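Local coordinates for protein PROBABLE CHAIN-FATTY-ACID-CoA LIGASE FADD13 (Mycobacterium tuberculosis, PDB 3T5B) that belongs to the AMP-binding enzyme family of the ANL superfamily and is, by its name, probably a ligase, at residues 191-196 with 271-276. Sequence-based numbering, arbitrary orientation.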
loop_
_atom_site.group_PDB
_atom_site.type_symbol
_atom_site.label_atom_id
_atom_site.label_comp_id
_atom_site.label_asym_id
_atom_site.label_seq_id
_atom_site.Cartn_x
_atom_site.Cartn_y
_atom_site.Cartn_z
ATOM N N THR A 191 -11.302 -9.720 6.221
ATOM C CA THR A 191 -12.430 -8.834 6.467
ATOM C C THR A 191 -13.369 -8.660 5.270
ATOM O O THR A 191 -14.590 -8.730 5.419
ATOM C CB THR A 191 -11.931 -7.433 6.947
ATOM O OG1 THR A 191 -11.325 -7.558 8.239
ATOM C CG2 THR A 191 -13.080 -6.439 7.034
ATOM N N ILE A 192 -12.805 -8.438 4.086
ATOM C CA ILE A 192 -13.622 -8.241 2.893
ATOM C C ILE A 192 -13.920 -9.522 2.131
ATOM O O ILE A 192 -13.246 -10.545 2.292
ATOM C CB ILE A 192 -12.964 -7.254 1.909
ATOM C CG1 ILE A 192 -11.547 -7.711 1.578
ATOM C CG2 ILE A 192 -12.960 -5.864 2.502
ATOM C CD1 ILE A 192 -10.885 -6.903 0.494
ATOM N N ASP A 193 -14.942 -9.462 1.292
ATOM C CA ASP A 193 -15.293 -10.619 0.512
ATOM C C ASP A 193 -14.365 -10.672 -0.692
ATOM O O ASP A 193 -14.708 -10.228 -1.794
ATOM C CB ASP A 193 -16.761 -10.550 0.083
ATOM C CG ASP A 193 -17.189 -11.770 -0.709
ATOM O OD1 ASP A 193 -16.515 -12.813 -0.599
ATOM O OD2 ASP A 193 -18.205 -11.695 -1.434
ATOM N N VAL A 194 -13.161 -11.182 -0.453
ATOM C CA VAL A 194 -12.168 -11.337 -1.499
ATOM C C VAL A 194 -11.894 -12.828 -1.603
ATOM O O VAL A 194 -11.710 -13.498 -0.587
ATOM C CB VAL A 194 -10.854 -10.565 -1.163
ATOM C CG1 VAL A 194 -10.347 -10.944 0.211
ATOM C CG2 VAL A 194 -9.795 -10.863 -2.213
ATOM N N ARG A 195 -11.895 -13.362 -2.819
ATOM C CA ARG A 195 -11.640 -14.784 -2.983
ATOM C C ARG A 195 -10.573 -15.137 -3.991
ATOM O O ARG A 195 -10.203 -14.325 -4.838
ATOM C CB ARG A 195 -12.930 -15.528 -3.330
ATOM C CG ARG A 195 -13.809 -14.873 -4.353
ATOM C CD ARG A 195 -15.142 -14.474 -3.721
ATOM N NE ARG A 195 -16.190 -14.271 -4.720
ATOM C CZ ARG A 195 -17.422 -13.856 -4.443
ATOM N NH1 ARG A 195 -17.768 -13.591 -3.198
ATOM N NH2 ARG A 195 -18.312 -13.719 -5.413
ATOM N N TYR A 196 -10.072 -16.360 -3.871
ATOM C CA TYR A 196 -9.043 -16.889 -4.760
ATOM C C TYR A 196 -9.384 -16.617 -6.230
ATOM O O TYR A 196 -10.526 -16.773 -6.659
ATOM C CB TYR A 196 -8.886 -18.396 -4.507
ATOM C CG TYR A 196 -7.808 -19.080 -5.321
ATOM C CD1 TYR A 196 -6.510 -18.581 -5.348
ATOM C CD2 TYR A 196 -8.084 -20.242 -6.049
ATOM C CE1 TYR A 196 -5.505 -19.215 -6.076
ATOM C CE2 TYR A 196 -7.082 -20.891 -6.783
ATOM C CZ TYR A 196 -5.790 -20.367 -6.791
ATOM O OH TYR A 196 -4.780 -20.986 -7.496
ATOM N N ASP A 271 -18.952 -9.239 -13.406
ATOM C CA ASP A 271 -17.880 -9.667 -12.507
ATOM C C ASP A 271 -17.558 -8.658 -11.417
ATOM O O ASP A 271 -17.137 -9.047 -10.323
ATOM C CB ASP A 271 -16.588 -9.939 -13.278
ATOM C CG ASP A 271 -16.731 -11.053 -14.282
ATOM O OD1 ASP A 271 -17.171 -12.150 -13.892
ATOM O OD2 ASP A 271 -16.392 -10.832 -15.463
ATOM N N PHE A 272 -17.730 -7.368 -11.705
ATOM C CA PHE A 272 -17.414 -6.359 -10.696
ATOM C C PHE A 272 -18.355 -6.412 -9.499
ATOM O O PHE A 272 -19.567 -6.273 -9.641
ATOM C CB PHE A 272 -17.425 -4.944 -11.271
ATOM C CG PHE A 272 -16.646 -3.972 -10.431
ATOM C CD1 PHE A 272 -15.253 -3.946 -10.495
ATOM C CD2 PHE A 272 -17.294 -3.143 -9.516
ATOM C CE1 PHE A 272 -14.511 -3.103 -9.652
ATOM C CE2 PHE A 272 -16.568 -2.301 -8.673
ATOM C CZ PHE A 272 -15.170 -2.280 -8.740
ATOM N N ARG A 273 -17.785 -6.581 -8.312
ATOM C CA ARG A 273 -18.588 -6.698 -7.099
ATOM C C ARG A 273 -18.674 -5.481 -6.182
ATOM O O ARG A 273 -19.734 -5.207 -5.619
ATOM C CB ARG A 273 -18.097 -7.902 -6.288
ATOM C CG ARG A 273 -18.948 -9.148 -6.431
ATOM C CD ARG A 273 -18.091 -10.403 -6.433
ATOM N NE ARG A 273 -17.095 -10.396 -5.363
ATOM C CZ ARG A 273 -15.906 -10.976 -5.467
ATOM N NH1 ARG A 273 -15.577 -11.602 -6.590
ATOM N NH2 ARG A 273 -15.044 -10.921 -4.462
ATOM N N TYR A 274 -17.572 -4.758 -6.019
ATOM C CA TYR A 274 -17.581 -3.605 -5.129
ATOM C C TYR A 274 -16.303 -2.782 -5.166
ATOM O O TYR A 274 -15.243 -3.264 -5.580
ATOM C CB TYR A 274 -17.793 -4.061 -3.686
ATOM C CG TYR A 274 -16.695 -4.975 -3.183
ATOM C CD1 TYR A 274 -16.723 -6.340 -3.443
ATOM C CD2 TYR A 274 -15.624 -4.468 -2.447
ATOM C CE1 TYR A 274 -15.716 -7.182 -2.979
ATOM C CE2 TYR A 274 -14.609 -5.303 -1.978
ATOM C CZ TYR A 274 -14.663 -6.654 -2.245
ATOM O OH TYR A 274 -13.677 -7.490 -1.774
ATOM N N PHE A 275 -16.418 -1.540 -4.705
ATOM C CA PHE A 275 -15.287 -0.633 -4.643
ATOM C C PHE A 275 -14.870 -0.540 -3.186
ATOM O O PHE A 275 -15.709 -0.648 -2.293
ATOM C CB PHE A 275 -15.671 0.781 -5.111
ATOM C CG PHE A 275 -15.734 0.952 -6.607
ATOM C CD1 PHE A 275 -16.940 0.815 -7.292
ATOM C CD2 PHE A 275 -14.589 1.284 -7.330
ATOM C CE1 PHE A 275 -17.000 1.011 -8.683
ATOM C CE2 PHE A 275 -14.641 1.482 -8.717
ATOM C CZ PHE A 275 -15.847 1.345 -9.392
ATOM N N ILE A 276 -13.575 -0.367 -2.945
ATOM C CA ILE A 276 -13.084 -0.193 -1.585
ATOM C C ILE A 276 -12.708 1.282 -1.519
ATOM O O ILE A 276 -11.839 1.729 -2.257
ATOM C CB ILE A 276 -11.839 -1.033 -1.301
ATOM C CG1 ILE A 276 -12.113 -2.505 -1.617
ATOM C CG2 ILE A 276 -11.447 -0.859 0.162
ATOM C CD1 ILE A 276 -10.932 -3.437 -1.345
HETATM O O HOH W 1 -18.293 -9.492 -2.708
#
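The guanidinium of Arg-273 lies flat against that of Arg-195, the centres 3.4 Å apart and the planes only 16° from parallel, with the two side chains arriving from opposite directions. The carbon CZ of Arg-273 sits over the middle of the Arg-195 group, while NE of Arg-195 comes down nearer the rim of the Arg-273 group. An acid for each arginine probably offsets the like charges: Asp-198 forms a salt bridge with NH1 of Arg-273, and Asp-193 OD2 forms one with Arg-195 NH1 at 2.6 Å. Bends at chi2 and chi3 carry the Arg-273 chain round so that the edge of its guanidinium faces Asp-193. There NH2 donates to the backbone O of Asp-193 over 2.8 Å; the acceptor lies close to the guanidinium plane, whereas the donor is tilted 30° from the carbonyl plane. Also at the guanidinium edge, NE donates to a water that in turn donates to Asp-193 OD2, bridging charges that do not meet directly.

Asp-193 centres an inverse gamma turn in the loop joining helix 178-191 to strand 199-202, whereas Tyr-274 opens strand 274-277; both strands belong to one mixed sheet of the AMP-binding fold, with strand 247-250 between them. The Tyr-274 hydroxyl donates a second, weak bond to Asp-193 O at 2.9 Å, giving this carbonyl two donors. With chi1 at 61°, the ring extends toward the loop and meets that oxygen at its edge. The hydroxyl also lies 3.6 Å from CD1 of Ile-192, whose side chain crosses the tyrosine at about a right angle.

Further along the strand, Ile-276 continues the apolar side of the contact: its CD1 meets CD1 of Ile-192 at 3.9 Å, and its side chain also touches Ile-247 of the intervening strand.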